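Cgl0159-like domain-containing protein (Corynebacterium glutamicum, PDB 3FOK) is of unknown function but folds as a TIM barrel and packs with further copies of itself in an assembly of five chains. Local coordinates at residues A[197-209]-A[221-235]. Sequence-based numbering, arbitrary orientation.
Sequences LSTDAVIQSVAIA and MKLPVVEEMERVMES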
ATOM      1  N   LEU A 197       4.240  33.506  -0.888  1.00 21.80           N
ATOM      2  CA  LEU A 197       4.146  34.250   0.360  1.00 22.80           C
ATOM      3  C   LEU A 197       3.122  35.381   0.372  1.00 22.99           C
ATOM      4  O   LEU A 197       3.156  36.237   1.247  1.00 24.25           O
ATOM      5  CB  LEU A 197       5.521  34.797   0.746  1.00 20.93           C
ATOM      6  CG  LEU A 197       6.573  33.723   1.036  1.00 23.43           C
ATOM      7  CD1 LEU A 197       7.890  34.380   1.431  1.00 22.17           C
ATOM      8  CD2 LEU A 197       6.079  32.813   2.151  1.00 21.30           C
ATOM      9  N   SER A 198       2.206  35.392  -0.587  1.00 23.64           N
ATOM     10  CA  SER A 198       1.185  36.437  -0.610  1.00 23.81           C
ATOM     11  C   SER A 198       0.217  36.155   0.535  1.00 24.10           C
ATOM     12  O   SER A 198      -0.012  34.998   0.889  1.00 23.87           O
ATOM     13  CB  SER A 198       0.430  36.441  -1.944  1.00 23.21           C
ATOM     14  OG  SER A 198      -0.385  35.288  -2.077  1.00 23.44           O
ATOM     15  N   THR A 199      -0.346  37.213   1.103  1.00 24.13           N
ATOM     16  CA  THR A 199      -1.272  37.091   2.217  1.00 24.43           C
ATOM     17  C   THR A 199      -2.366  36.043   2.017  1.00 24.37           C
ATOM     18  O   THR A 199      -2.587  35.199   2.890  1.00 24.89           O
ATOM     19  CB  THR A 199      -1.944  38.443   2.521  1.00 24.83           C
ATOM     20  OG1 THR A 199      -0.936  39.445   2.688  1.00 25.31           O
ATOM     21  CG2 THR A 199      -2.773  38.353   3.800  1.00 24.89           C
ATOM     22  N   ASP A 200      -3.055  36.090   0.880  1.00 23.51           N
ATOM     23  CA  ASP A 200      -4.132  35.144   0.627  1.00 23.94           C
ATOM     24  C   ASP A 200      -3.691  33.688   0.514  1.00 23.37           C
ATOM     25  O   ASP A 200      -4.443  32.785   0.885  1.00 21.30           O
ATOM     26  CB  ASP A 200      -4.914  35.550  -0.619  1.00 26.42           C
ATOM     27  CG  ASP A 200      -5.773  36.777  -0.384  1.00 30.05           C
ATOM     28  OD1 ASP A 200      -6.493  36.807   0.636  1.00 32.71           O
ATOM     29  OD2 ASP A 200      -5.736  37.711  -1.214  1.00 33.23           O
ATOM     30  N   ALA A 201      -2.481  33.455   0.005  1.00 21.53           N
ATOM     31  CA  ALA A 201      -1.984  32.092  -0.129  1.00 19.06           C
ATOM     32  C   ALA A 201      -1.722  31.511   1.259  1.00 19.53           C
ATOM     33  O   ALA A 201      -2.078  30.362   1.537  1.00 19.86           O
ATOM     34  CB  ALA A 201      -0.715  32.073  -0.959  1.00 18.20           C
ATOM     35  N   VAL A 202      -1.103  32.303   2.131  1.00 17.47           N
ATOM     36  CA  VAL A 202      -0.814  31.848   3.481  1.00 16.92           C
ATOM     37  C   VAL A 202      -2.118  31.502   4.189  1.00 17.51           C
ATOM     38  O   VAL A 202      -2.215  30.478   4.870  1.00 15.74           O
ATOM     39  CB  VAL A 202      -0.072  32.930   4.292  1.00 15.94           C
ATOM     40  CG1 VAL A 202       0.125  32.462   5.729  1.00 14.77           C
ATOM     41  CG2 VAL A 202       1.269  33.230   3.647  1.00 14.17           C
ATOM     42  N   ILE A 203      -3.120  32.360   4.021  1.00 17.78           N
ATOM     43  CA  ILE A 203      -4.414  32.139   4.645  1.00 18.45           C
ATOM     44  C   ILE A 203      -5.044  30.842   4.143  1.00 20.78           C
ATOM     45  O   ILE A 203      -5.561  30.046   4.935  1.00 21.85           O
ATOM     46  CB  ILE A 203      -5.357  33.328   4.373  1.00 18.79           C
ATOM     47  CG1 ILE A 203      -4.903  34.533   5.203  1.00 20.11           C
ATOM     48  CG2 ILE A 203      -6.805  32.954   4.699  1.00 17.74           C
ATOM     49  CD1 ILE A 203      -5.682  35.802   4.946  1.00 18.51           C
ATOM     50  N   GLN A 204      -4.985  30.619   2.834  1.00 20.51           N
ATOM     51  CA  GLN A 204      -5.558  29.410   2.258  1.00 20.95           C
ATOM     52  C   GLN A 204      -4.844  28.158   2.770  1.00 20.59           C
ATOM     53  O   GLN A 204      -5.473  27.124   2.991  1.00 19.18           O
ATOM     54  CB  GLN A 204      -5.475  29.452   0.731  1.00 22.02           C
ATOM     55  CG  GLN A 204      -6.287  28.359   0.055  1.00 25.97           C
ATOM     56  CD  GLN A 204      -6.110  28.337  -1.451  1.00 30.52           C
ATOM     57  OE1 GLN A 204      -6.788  27.583  -2.153  1.00 32.58           O
ATOM     58  NE2 GLN A 204      -5.194  29.160  -1.957  1.00 32.75           N
ATOM     59  N   SER A 205      -3.530  28.251   2.955  1.00 19.81           N
ATOM     60  CA  SER A 205      -2.757  27.111   3.431  1.00 18.49           C
ATOM     61  C   SER A 205      -3.117  26.769   4.870  1.00 18.30           C
ATOM     62  O   SER A 205      -3.126  25.599   5.253  1.00 17.52           O
ATOM     63  CB  SER A 205      -1.249  27.388   3.319  1.00 16.94           C
ATOM     64  OG  SER A 205      -0.818  28.365   4.243  1.00 19.61           O
ATOM     65  N   VAL A 206      -3.415  27.789   5.665  1.00 17.36           N
ATOM     66  CA  VAL A 206      -3.777  27.568   7.058  1.00 16.26           C
ATOM     67  C   VAL A 206      -5.130  26.875   7.159  1.00 16.30           C
ATOM     68  O   VAL A 206      -5.300  25.945   7.951  1.00 16.18           O
ATOM     69  CB  VAL A 206      -3.831  28.895   7.833  1.00 15.50           C
ATOM     70  CG1 VAL A 206      -4.328  28.655   9.236  1.00 15.88           C
ATOM     71  CG2 VAL A 206      -2.448  29.524   7.876  1.00 16.22           C
ATOM     72  N   ALA A 207      -6.089  27.325   6.356  1.00 16.15           N
ATOM     73  CA  ALA A 207      -7.426  26.733   6.366  1.00 16.60           C
ATOM     74  C   ALA A 207      -7.358  25.251   6.007  1.00 16.96           C
ATOM     75  O   ALA A 207      -8.125  24.440   6.523  1.00 18.44           O
ATOM     76  CB  ALA A 207      -8.334  27.465   5.392  1.00 15.12           C
ATOM     77  N   ILE A 208      -6.426  24.900   5.128  1.00 16.31           N
ATOM     78  CA  ILE A 208      -6.255  23.520   4.707  1.00 16.29           C
ATOM     79  C   ILE A 208      -5.547  22.698   5.778  1.00 16.92           C
ATOM     80  O   ILE A 208      -6.032  21.642   6.179  1.00 19.22           O
ATOM     81  CB  ILE A 208      -5.457  23.437   3.380  1.00 15.86           C
ATOM     82  CG1 ILE A 208      -6.289  24.035   2.239  1.00 12.69           C
ATOM     83  CG2 ILE A 208      -5.092  21.986   3.076  1.00 14.06           C
ATOM     84  CD1 ILE A 208      -5.538  24.189   0.943  1.00 12.19           C
ATOM     85  N   ALA A 209      -4.405  23.189   6.247  1.00 15.36           N
ATOM     86  CA  ALA A 209      -3.637  22.478   7.266  1.00 15.59           C
ATOM     87  C   ALA A 209      -4.448  22.243   8.540  1.00 15.82           C
ATOM     88  O   ALA A 209      -4.429  21.152   9.105  1.00 16.45           O
ATOM     89  CB  ALA A 209      -2.362  23.251   7.594  1.00 14.01           C
HETATM   90  N   MSE A 221       0.532  26.083  14.556  1.00 21.66           N
HETATM   91  CA  MSE A 221       0.878  26.555  13.227  1.00 22.98           C
HETATM   92  C   MSE A 221       2.245  27.217  13.296  1.00 21.71           C
HETATM   93  O   MSE A 221       2.579  27.887  14.273  1.00 19.96           O
HETATM   94  CB  MSE A 221      -0.149  27.577  12.727  1.00 26.26           C
HETATM   95  CG  MSE A 221      -1.536  27.024  12.450  1.00 32.23           C
HETATM   96 SE   MSE A 221      -1.648  26.001  10.809  1.00 40.73          SE
HETATM   97  CE  MSE A 221      -1.832  24.236  11.546  1.00 38.34           C
ATOM     98  N   LYS A 222       3.038  27.006  12.257  1.00 21.08           N
ATOM     99  CA  LYS A 222       4.360  27.606  12.148  1.00 21.28           C
ATOM    100  C   LYS A 222       4.210  28.378  10.844  1.00 20.77           C
ATOM    101  O   LYS A 222       4.254  27.798   9.763  1.00 19.48           O
ATOM    102  CB  LYS A 222       5.424  26.515  12.030  1.00 21.99           C
ATOM    103  CG  LYS A 222       6.862  27.006  12.030  1.00 23.17           C
ATOM    104  CD  LYS A 222       7.807  25.823  11.863  1.00 25.05           C
ATOM    105  CE  LYS A 222       9.242  26.259  11.647  1.00 25.30           C
ATOM    106  NZ  LYS A 222      10.093  25.100  11.260  1.00 26.59           N
ATOM    107  N   LEU A 223       3.998  29.686  10.954  1.00 21.04           N
ATOM    108  CA  LEU A 223       3.779  30.520   9.780  1.00 20.77           C
ATOM    109  C   LEU A 223       4.875  31.528   9.478  1.00 22.64           C
ATOM    110  O   LEU A 223       5.665  31.891  10.350  1.00 23.65           O
ATOM    111  CB  LEU A 223       2.457  31.275   9.932  1.00 20.60           C
ATOM    112  CG  LEU A 223       1.213  30.467  10.309  1.00 19.88           C
ATOM    113  CD1 LEU A 223       0.032  31.407  10.448  1.00 18.02           C
ATOM    114  CD2 LEU A 223       0.935  29.409   9.257  1.00 19.49           C
ATOM    115  N   PRO A 224       4.934  31.992   8.218  1.00 22.78           N
ATOM    116  CA  PRO A 224       5.933  32.972   7.792  1.00 23.69           C
ATOM    117  C   PRO A 224       5.379  34.376   8.028  1.00 25.47           C
ATOM    118  O   PRO A 224       4.178  34.604   7.851  1.00 26.55           O
ATOM    119  CB  PRO A 224       6.091  32.664   6.311  1.00 23.35           C
ATOM    120  CG  PRO A 224       4.687  32.345   5.918  1.00 22.37           C
ATOM    121  CD  PRO A 224       4.215  31.445   7.051  1.00 21.34           C
ATOM    122  N   VAL A 225       6.234  35.306   8.441  1.00 26.35           N
ATOM    123  CA  VAL A 225       5.784  36.675   8.664  1.00 26.73           C
ATOM    124  C   VAL A 225       5.591  37.281   7.287  1.00 28.48           C
ATOM    125  O   VAL A 225       6.550  37.514   6.555  1.00 28.59           O
ATOM    126  CB  VAL A 225       6.818  37.487   9.455  1.00 26.66           C
ATOM    127  CG1 VAL A 225       6.308  38.901   9.676  1.00 25.42           C
ATOM    128  CG2 VAL A 225       7.092  36.806  10.785  1.00 24.84           C
ATOM    129  N   VAL A 226       4.335  37.533   6.942  1.00 30.34           N
ATOM    130  CA  VAL A 226       3.985  38.057   5.633  1.00 31.95           C
ATOM    131  C   VAL A 226       3.224  39.379   5.682  1.00 33.47           C
ATOM    132  O   VAL A 226       2.888  39.882   6.753  1.00 33.96           O
ATOM    133  CB  VAL A 226       3.157  36.988   4.874  1.00 31.91           C
ATOM    134  CG1 VAL A 226       2.561  37.553   3.603  1.00 34.87           C
ATOM    135  CG2 VAL A 226       4.047  35.805   4.552  1.00 31.30           C
ATOM    136  N   GLU A 227       2.977  39.942   4.504  1.00 35.39           N
ATOM    137  CA  GLU A 227       2.246  41.192   4.362  1.00 37.29           C
ATOM    138  C   GLU A 227       0.857  41.033   4.985  1.00 37.49           C
ATOM    139  O   GLU A 227       0.255  39.968   4.876  1.00 37.34           O
ATOM    140  CB  GLU A 227       2.100  41.537   2.877  1.00 39.93           C
ATOM    141  CG  GLU A 227       2.045  43.020   2.601  1.00 44.80           C
ATOM    142  CD  GLU A 227       3.416  43.657   2.684  1.00 47.74           C
ATOM    143  OE1 GLU A 227       4.233  43.421   1.767  1.00 49.15           O
ATOM    144  OE2 GLU A 227       3.681  44.384   3.665  1.00 49.54           O
ATOM    145  N   GLU A 228       0.362  42.082   5.648  1.00 38.70           N
ATOM    146  CA  GLU A 228      -0.977  42.066   6.272  1.00 39.70           C
ATOM    147  C   GLU A 228      -1.252  40.889   7.268  1.00 40.82           C
ATOM    148  O   GLU A 228      -2.297  40.246   7.153  1.00 39.94           O
ATOM    149  CB  GLU A 228      -2.028  42.023   5.148  1.00 40.28           C
ATOM    150  CG  GLU A 228      -2.455  43.372   4.597  1.00 41.69           C
ATOM    151  CD  GLU A 228      -3.572  43.253   3.577  1.00 44.25           C
ATOM    152  OE1 GLU A 228      -3.290  42.847   2.428  1.00 44.44           O
ATOM    153  OE2 GLU A 228      -4.736  43.551   3.931  1.00 44.54           O
HETATM  154  N   MSE A 229      -0.349  40.699   8.251  1.00 41.85           N
HETATM  155  CA  MSE A 229      -0.309  39.609   9.257  1.00 44.04           C
HETATM  156  C   MSE A 229      -1.341  39.493  10.349  1.00 44.93           C
HETATM  157  O   MSE A 229      -1.273  38.576  11.206  1.00 47.59           O
HETATM  158  CB  MSE A 229       1.003  39.660  10.011  1.00 46.27           C
HETATM  159  CG  MSE A 229       2.130  38.829   9.394  1.00 50.52           C
HETATM  160 SE   MSE A 229       1.754  36.956   9.346  1.00 56.09          SE
HETATM  161  CE  MSE A 229       2.589  36.430  11.002  1.00 54.26           C
ATOM    162  N   GLU A 230      -2.299  40.400  10.364  1.00 44.79           N
ATOM    163  CA  GLU A 230      -3.250  40.436  11.464  1.00 44.88           C
ATOM    164  C   GLU A 230      -4.528  39.925  10.867  1.00 42.10           C
ATOM    165  O   GLU A 230      -5.473  39.517  11.543  1.00 42.22           O
ATOM    166  CB  GLU A 230      -3.253  41.866  11.874  1.00 47.34           C
ATOM    167  CG  GLU A 230      -4.193  42.446  12.902  1.00 52.88           C
ATOM    168  CD  GLU A 230      -3.953  43.928  12.871  1.00 55.83           C
ATOM    169  OE1 GLU A 230      -2.763  44.350  12.865  1.00 56.95           O
ATOM    170  OE2 GLU A 230      -4.937  44.674  12.785  1.00 57.05           O
ATOM    171  N   ARG A 231      -4.405  39.798   9.559  1.00 39.23           N
ATOM    172  CA  ARG A 231      -5.432  39.315   8.700  1.00 36.46           C
ATOM    173  C   ARG A 231      -5.146  37.832   8.482  1.00 35.02           C
ATOM    174  O   ARG A 231      -6.066  37.041   8.297  1.00 34.44           O
ATOM    175  CB  ARG A 231      -5.349  40.087   7.411  1.00 36.76           C
ATOM    176  CG  ARG A 231      -6.449  39.773   6.458  1.00 36.77           C
ATOM    177  CD  ARG A 231      -6.337  40.638   5.227  1.00 38.07           C
ATOM    178  NE  ARG A 231      -6.899  39.963   4.067  1.00 38.36           N
ATOM    179  CZ  ARG A 231      -6.303  39.910   2.884  1.00 37.79           C
ATOM    180  NH1 ARG A 231      -5.131  40.496   2.701  1.00 37.46           N
ATOM    181  NH2 ARG A 231      -6.873  39.254   1.886  1.00 39.93           N
ATOM    182  N   VAL A 232      -3.867  37.462   8.500  1.00 33.13           N
ATOM    183  CA  VAL A 232      -3.483  36.074   8.342  1.00 32.06           C
ATOM    184  C   VAL A 232      -3.860  35.401   9.650  1.00 32.03           C
ATOM    185  O   VAL A 232      -4.334  34.269   9.661  1.00 31.99           O
ATOM    186  CB  VAL A 232      -1.962  35.924   8.129  1.00 31.62           C
ATOM    187  CG1 VAL A 232      -1.578  34.454   8.188  1.00 30.40           C
ATOM    188  CG2 VAL A 232      -1.552  36.524   6.795  1.00 29.79           C
HETATM  189  N   MSE A 233      -3.661  36.113  10.755  1.00 32.13           N
HETATM  190  CA  MSE A 233      -3.977  35.572  12.069  1.00 31.40           C
HETATM  191  C   MSE A 233      -5.468  35.413  12.322  1.00 30.20           C
HETATM  192  O   MSE A 233      -5.868  34.768  13.288  1.00 30.37           O
HETATM  193  CB  MSE A 233      -3.354  36.433  13.170  1.00 34.48           C
HETATM  194  CG  MSE A 233      -1.840  36.305  13.274  1.00 39.53           C
HETATM  195 SE   MSE A 233      -1.221  34.461  13.246  1.00 44.88          SE
HETATM  196  CE  MSE A 233      -0.293  34.522  11.550  1.00 44.84           C
ATOM    197  N   GLU A 234      -6.292  36.000  11.460  1.00 29.65           N
ATOM    198  CA  GLU A 234      -7.733  35.868  11.607  1.00 29.34           C
ATOM    199  C   GLU A 234      -8.136  34.565  10.923  1.00 28.35           C
ATOM    200  O   GLU A 234      -9.319  34.249  10.803  1.00 27.48           O
ATOM    201  CB  GLU A 234      -8.454  37.059  10.964  1.00 31.16           C
ATOM    202  CG  GLU A 234      -8.077  38.404  11.575  1.00 34.25           C
ATOM    203  CD  GLU A 234      -8.799  39.583  10.934  1.00 35.57           C
ATOM    204  OE1 GLU A 234      -8.815  39.671   9.687  1.00 34.70           O
ATOM    205  OE2 GLU A 234      -9.340  40.426  11.684  1.00 35.73           O
ATOM    206  N   SER A 235      -7.129  33.809  10.485  1.00 28.71           N
ATOM    207  CA  SER A 235      -7.333  32.528   9.808  1.00 28.59           C
ATOM    208  C   SER A 235      -7.550  31.366  10.768  1.00 26.97           C
ATOM    209  O   SER A 235      -8.267  30.424  10.448  1.00 27.15           O
ATOM    210  CB  SER A 235      -6.140  32.199   8.907  1.00 28.37           C
ATOM    211  OG  SER A 235      -6.112  33.038   7.771  1.00 30.68           O
TER
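Val206 lies over Leu223, its CG2 3.7 Å from Leu223 CD2, with the two side chains at about a right angle. This is the packing of a TIM-barrel helix, 199-209, on the next barrel strand, 221-224, which runs nearly antiparallel to it, and on the loop and short, weakly bonded helix that follow the strand. CG1 of Val206, anti to the backbone N (chi1 175°), meets SE of Met221, a selenomethionine. The Met221 chain bends at chi2 and chi3, which brings its CE to Ala209 CB. Nearer the helix start, Val202 divides its methyls. CG1 packs on Val232 CG1 at 3.6 Å, and CG2 meets Val226 CG2 and CG of the Pro224 ring. Ile203 lays CG1 and CG2 against Ser235 OG. In the first turn of the helix Asp200 OD1 forms a salt bridge with Arg231 NH2 (2.8 Å), the carboxylate and guanidinium planes 82° apart. NH1 of Arg231 pairs with Glu228 OE1. Glu63 of the second subunit also bridges to NH2, so the arginine links this side of the subunit to its neighbour. Thr199 OG1 donates to Glu227 O at 2.5 Å, arriving from above the carbonyl plane, 59° out of it.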